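Local coordinates for uronate dehydrogenase (Agrobacterium tumefaciens, PDB 3RFX), which catalyses the NAD-dependent oxidation of uronic acids, as an enzyme of the Rossmann-fold epimerase/dehydratase family, at residues Asn112-Leu124 and Asp248-Asp260. The protein carries 1 engineered substitution. Sequence-based numbering, arbitrary orientation.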
loop_
_atom_site.group_PDB
_atom_site.type_symbol
_atom_site.label_atom_id
_atom_site.label_comp_id
_atom_site.label_asym_id
_atom_site.label_seq_id
_atom_site.Cartn_x
_atom_site.Cartn_y
_atom_site.Cartn_z
ATOM N N ASN A 112 -23.935 -2.608 6.275
ATOM C CA ASN A 112 -23.227 -1.522 5.605
ATOM C C ASN A 112 -23.169 -0.278 6.486
ATOM O O ASN A 112 -22.320 0.593 6.291
ATOM C CB ASN A 112 -23.899 -1.179 4.264
ATOM C CG ASN A 112 -25.286 -0.565 4.447
ATOM O OD1 ASN A 112 -25.420 0.645 4.622
ATOM N ND2 ASN A 112 -26.315 -1.401 4.430
ATOM N N HIS A 113 -24.073 -0.174 7.460
ATOM C CA HIS A 113 -24.094 1.021 8.300
ATOM C C HIS A 113 -22.869 1.178 9.200
ATOM O O HIS A 113 -22.650 2.243 9.774
ATOM C CB HIS A 113 -25.422 1.140 9.049
ATOM C CG HIS A 113 -26.582 1.268 8.116
ATOM N ND1 HIS A 113 -26.740 2.360 7.289
ATOM C CD2 HIS A 113 -27.594 0.420 7.822
ATOM C CE1 HIS A 113 -27.815 2.188 6.540
ATOM N NE2 HIS A 113 -28.355 1.022 6.848
ATOM N N THR A 114 -22.050 0.132 9.284
ATOM C CA THR A 114 -20.756 0.241 9.956
ATOM C C THR A 114 -19.792 1.176 9.216
ATOM O O THR A 114 -18.816 1.649 9.794
ATOM C CB THR A 114 -20.061 -1.132 10.069
ATOM O OG1 THR A 114 -19.910 -1.695 8.759
ATOM C CG2 THR A 114 -20.888 -2.090 10.937
ATOM N N ILE A 115 -20.054 1.403 7.929
ATOM C CA ILE A 115 -19.189 2.231 7.094
ATOM C C ILE A 115 -20.013 3.285 6.348
ATOM O O ILE A 115 -19.599 3.808 5.310
ATOM C CB ILE A 115 -18.327 1.365 6.115
ATOM C CG1 ILE A 115 -19.172 0.332 5.349
ATOM C CG2 ILE A 115 -17.253 0.596 6.927
ATOM C CD1 ILE A 115 -19.990 0.873 4.152
ATOM N N GLY A 116 -21.178 3.606 6.901
ATOM C CA GLY A 116 -22.130 4.463 6.213
ATOM C C GLY A 116 -21.663 5.858 5.837
ATOM O O GLY A 116 -22.197 6.443 4.887
ATOM N N TYR A 117 -20.698 6.418 6.560
ATOM C CA TYR A 117 -20.229 7.775 6.237
ATOM C C TYR A 117 -19.208 7.878 5.100
ATOM O O TYR A 117 -18.836 8.989 4.709
ATOM C CB TYR A 117 -19.724 8.531 7.484
ATOM C CG TYR A 117 -20.823 9.315 8.186
ATOM C CD1 TYR A 117 -21.291 10.520 7.658
ATOM C CD2 TYR A 117 -21.407 8.842 9.353
ATOM C CE1 TYR A 117 -22.307 11.239 8.290
ATOM C CE2 TYR A 117 -22.419 9.561 10.002
ATOM C CZ TYR A 117 -22.864 10.754 9.460
ATOM O OH TYR A 117 -23.874 11.460 10.085
ATOM N N TYR A 118 -18.747 6.750 4.559
ATOM C CA TYR A 118 -17.873 6.817 3.380
ATOM C C TYR A 118 -18.671 7.304 2.177
ATOM O O TYR A 118 -19.843 6.963 2.035
ATOM C CB TYR A 118 -17.252 5.454 3.052
ATOM C CG TYR A 118 -16.101 5.069 3.960
ATOM C CD1 TYR A 118 -14.814 5.543 3.721
ATOM C CD2 TYR A 118 -16.302 4.224 5.050
ATOM C CE1 TYR A 118 -13.751 5.197 4.544
ATOM C CE2 TYR A 118 -15.239 3.861 5.881
ATOM C CZ TYR A 118 -13.973 4.356 5.623
ATOM O OH TYR A 118 -12.917 4.005 6.435
ATOM N N PRO A 119 -18.034 8.098 1.298
ATOM C CA PRO A 119 -18.674 8.554 0.056
ATOM C C PRO A 119 -18.891 7.366 -0.865
ATOM O O PRO A 119 -18.113 6.411 -0.820
ATOM C CB PRO A 119 -17.629 9.481 -0.580
ATOM C CG PRO A 119 -16.559 9.670 0.437
ATOM C CD PRO A 119 -16.636 8.545 1.418
ATOM N N GLN A 120 -19.914 7.429 -1.705
ATOM C CA GLN A 120 -20.204 6.338 -2.631
ATOM C C GLN A 120 -19.140 6.197 -3.713
ATOM O O GLN A 120 -19.070 5.170 -4.384
ATOM C CB GLN A 120 -21.595 6.524 -3.255
ATOM C CG GLN A 120 -22.695 6.470 -2.209
ATOM C CD GLN A 120 -24.090 6.457 -2.798
ATOM O OE1 GLN A 120 -24.279 6.508 -4.023
ATOM N NE2 GLN A 120 -25.084 6.390 -1.921
ATOM N N THR A 121 -18.303 7.221 -3.868
ATOM C CA THR A 121 -17.267 7.214 -4.896
ATOM C C THR A 121 -16.022 6.426 -4.478
ATOM O O THR A 121 -15.113 6.216 -5.281
ATOM C CB THR A 121 -16.843 8.646 -5.251
ATOM O OG1 THR A 121 -16.508 9.346 -4.047
ATOM C CG2 THR A 121 -17.997 9.382 -5.936
ATOM N N GLU A 122 -15.974 6.002 -3.221
ATOM C CA GLU A 122 -14.785 5.331 -2.701
ATOM C C GLU A 122 -14.987 3.812 -2.625
ATOM O O GLU A 122 -15.939 3.343 -2.012
ATOM C CB GLU A 122 -14.429 5.891 -1.322
ATOM C CG GLU A 122 -13.140 5.303 -0.748
ATOM C CD GLU A 122 -12.691 5.992 0.535
ATOM O OE1 GLU A 122 -13.323 6.996 0.941
ATOM O OE2 GLU A 122 -11.698 5.524 1.132
ATOM N N ARG A 123 -14.100 3.050 -3.259
ATOM C CA ARG A 123 -14.168 1.582 -3.216
ATOM C C ARG A 123 -13.512 1.082 -1.930
ATOM O O ARG A 123 -12.423 1.534 -1.582
ATOM C CB ARG A 123 -13.470 0.990 -4.444
ATOM C CG ARG A 123 -13.452 -0.536 -4.510
ATOM C CD ARG A 123 -12.935 -1.016 -5.880
ATOM N NE ARG A 123 -12.874 -2.479 -5.982
ATOM C CZ ARG A 123 -13.929 -3.260 -6.207
ATOM N NH1 ARG A 123 -15.142 -2.728 -6.342
ATOM N NH2 ARG A 123 -13.776 -4.579 -6.287
ATOM N N LEU A 124 -14.172 0.162 -1.225
ATOM C CA LEU A 124 -13.733 -0.243 0.108
ATOM C C LEU A 124 -13.308 -1.702 0.161
ATOM O O LEU A 124 -14.042 -2.582 -0.282
ATOM C CB LEU A 124 -14.852 -0.036 1.144
ATOM C CG LEU A 124 -15.527 1.335 1.243
ATOM C CD1 LEU A 124 -16.531 1.350 2.416
ATOM C CD2 LEU A 124 -14.487 2.430 1.409
ATOM N N ASP A 248 -28.741 14.603 -2.366
ATOM C CA ASP A 248 -29.421 13.617 -1.530
ATOM C C ASP A 248 -28.414 12.631 -0.927
ATOM O O ASP A 248 -27.543 12.115 -1.628
ATOM C CB ASP A 248 -30.433 12.823 -2.364
ATOM C CG ASP A 248 -31.665 13.630 -2.732
ATOM O OD1 ASP A 248 -31.862 14.727 -2.157
ATOM O OD2 ASP A 248 -32.446 13.154 -3.599
ATOM N N ALA A 249 -28.533 12.376 0.373
ATOM C CA ALA A 249 -27.673 11.392 1.031
ATOM C C ALA A 249 -27.753 10.037 0.328
ATOM O O ALA A 249 -26.780 9.274 0.307
ATOM C CB ALA A 249 -28.053 11.251 2.509
ATOM N N LEU A 250 -28.920 9.748 -0.245
ATOM C CA LEU A 250 -29.142 8.521 -1.006
ATOM C C LEU A 250 -28.081 8.248 -2.078
ATOM O O LEU A 250 -27.801 7.088 -2.389
ATOM C CB LEU A 250 -30.518 8.537 -1.681
ATOM C CG LEU A 250 -30.839 7.312 -2.551
ATOM C CD1 LEU A 250 -31.183 6.104 -1.687
ATOM C CD2 LEU A 250 -31.977 7.614 -3.524
ATOM N N VAL A 251 -27.512 9.305 -2.655
ATOM C CA VAL A 251 -26.452 9.130 -3.643
ATOM C C VAL A 251 -25.096 9.715 -3.225
ATOM O O VAL A 251 -24.181 9.793 -4.042
ATOM C CB VAL A 251 -26.854 9.700 -5.009
ATOM C CG1 VAL A 251 -28.048 8.906 -5.583
ATOM C CG2 VAL A 251 -27.190 11.195 -4.889
ATOM N N ARG A 252 -24.959 10.122 -1.967
ATOM C CA ARG A 252 -23.700 10.716 -1.509
ATOM C C ARG A 252 -22.926 9.843 -0.523
ATOM O O ARG A 252 -21.691 9.858 -0.509
ATOM C CB ARG A 252 -23.950 12.087 -0.879
ATOM C CG ARG A 252 -24.264 13.178 -1.913
ATOM C CD ARG A 252 -24.698 14.458 -1.215
ATOM N NE ARG A 252 -23.715 14.891 -0.219
ATOM C CZ ARG A 252 -23.932 15.831 0.700
ATOM N NH1 ARG A 252 -25.101 16.459 0.760
ATOM N NH2 ARG A 252 -22.977 16.143 1.561
ATOM N N PHE A 253 -23.661 9.097 0.294
ATOM C CA PHE A 253 -23.068 8.321 1.380
ATOM C C PHE A 253 -23.440 6.862 1.274
ATOM O O PHE A 253 -24.567 6.522 0.904
ATOM C CB PHE A 253 -23.503 8.871 2.738
ATOM C CG PHE A 253 -23.042 10.275 2.985
ATOM C CD1 PHE A 253 -21.757 10.527 3.434
ATOM C CD2 PHE A 253 -23.888 11.347 2.741
ATOM C CE1 PHE A 253 -21.323 11.823 3.661
ATOM C CE2 PHE A 253 -23.461 12.642 2.964
ATOM C CZ PHE A 253 -22.178 12.881 3.418
ATOM N N GLN A 254 -22.496 5.986 1.607
ATOM C CA GLN A 254 -22.756 4.556 1.477
ATOM C C GLN A 254 -23.902 4.072 2.375
ATOM O O GLN A 254 -24.627 3.138 2.017
ATOM C CB GLN A 254 -21.460 3.757 1.684
ATOM C CG GLN A 254 -20.454 4.102 0.586
ATOM C CD GLN A 254 -19.333 3.095 0.452
ATOM O OE1 GLN A 254 -19.451 1.959 0.910
ATOM N NE2 GLN A 254 -18.244 3.505 -0.196
ATOM N N GLY A 255 -24.086 4.742 3.507
ATOM C CA GLY A 255 -25.196 4.460 4.405
ATOM C C GLY A 255 -26.507 5.111 3.983
ATOM O O GLY A 255 -27.540 4.934 4.636
ATOM N N GLY A 256 -26.487 5.850 2.879
ATOM C CA GLY A 256 -27.703 6.494 2.400
ATOM C C GLY A 256 -28.292 7.449 3.424
ATOM O O GLY A 256 -27.554 8.136 4.132
ATOM N N THR A 257 -29.621 7.497 3.518
ATOM C CA THR A 257 -30.271 8.461 4.413
ATOM C C THR A 257 -29.999 8.247 5.913
ATOM O O THR A 257 -30.327 9.106 6.728
ATOM C CB THR A 257 -31.796 8.555 4.158
ATOM O OG1 THR A 257 -32.406 7.292 4.427
ATOM C CG2 THR A 257 -32.065 8.942 2.706
ATOM N N PHE A 258 -29.377 7.127 6.290
ATOM C CA PHE A 258 -29.022 6.933 7.704
ATOM C C PHE A 258 -28.133 8.050 8.236
ATOM O O PHE A 258 -28.187 8.364 9.428
ATOM C CB PHE A 258 -28.351 5.565 7.964
ATOM C CG PHE A 258 -29.321 4.438 8.260
ATOM C CD1 PHE A 258 -29.118 3.599 9.349
ATOM C CD2 PHE A 258 -30.418 4.207 7.443
ATOM C CE1 PHE A 258 -29.992 2.553 9.620
ATOM C CE2 PHE A 258 -31.299 3.166 7.710
ATOM C CZ PHE A 258 -31.084 2.335 8.803
ATOM N N VAL A 259 -27.295 8.649 7.388
ATOM C CA VAL A 259 -26.465 9.749 7.878
ATOM C C VAL A 259 -27.320 10.939 8.351
ATOM O O VAL A 259 -26.893 11.724 9.209
ATOM C CB VAL A 259 -25.431 10.241 6.840
ATOM C CG1 VAL A 259 -24.528 9.091 6.384
ATOM C CG2 VAL A 259 -26.135 10.904 5.642
ATOM N N ASP A 260 -28.519 11.064 7.786
ATOM C CA ASP A 260 -29.431 12.162 8.123
ATOM C C ASP A 260 -30.196 11.919 9.438
ATOM O O ASP A 260 -30.821 12.847 9.974
ATOM C CB ASP A 260 -30.449 12.380 6.995
ATOM C CG ASP A 260 -29.814 12.871 5.704
ATOM O OD1 ASP A 260 -28.762 13.529 5.754
ATOM O OD2 ASP A 260 -30.390 12.606 4.630
HETATM O O HOH W 1 -26.486 5.547 -5.196
HETATM O O HOH W 2 -20.693 9.906 -3.267
#
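Two loops at the carboxyl end of the Rossmann sheet meet here, joined by one antiparallel, non-hydrogen-bonded pair, Pro119 with Phe253, and locked by two glutamines that reach across reciprocally. The pair is flanked by Gln254 N donating to Tyr118 O (2.9 Å) and Gln120 N donating to Arg252 O. Gln120, extended beyond CG (chi2 -172°), which carries its amide across, spends both N-H groups on carbonyls: its NE2 lies 2.9 Å from Phe253 O and 2.8 Å from Leu250 O, above each carbonyl plane. Gly256 N reaches Phe253 O from the opposite face, closing the turn 253-256. Because Phe253 O and Leu250 O can only accept, they fix the amide's nitrogen end; Gln120 OE1 accepts from a water at 2.7 Å. Gln254 NE2 donates to Pro119 O (3.0 Å), within its own amide plane, while OE1 takes a bond from Trp214. The Gly116 and Gly255 CA atoms approach to 3.6 Å, and Gly255 N meets a lone pair of Gly116 O. His113 stacks face to face on Phe258 (centroids 3.6 Å apart, planes at 12°); Asp133 binds its ND1. Val259 CG1 lies 3.7 Å from the Tyr117 ring centroid, 16° off the normal (CH-pi); Lys153 NZ of a neighbouring subunit hydrogen-bonds Val259 O. The 112-124 loop leaves strand 105-111 toward helix 135-154, with Ile115 and Leu124 packed on Trp204 of strand 202-205; the 248-260 loop follows helix 234-238.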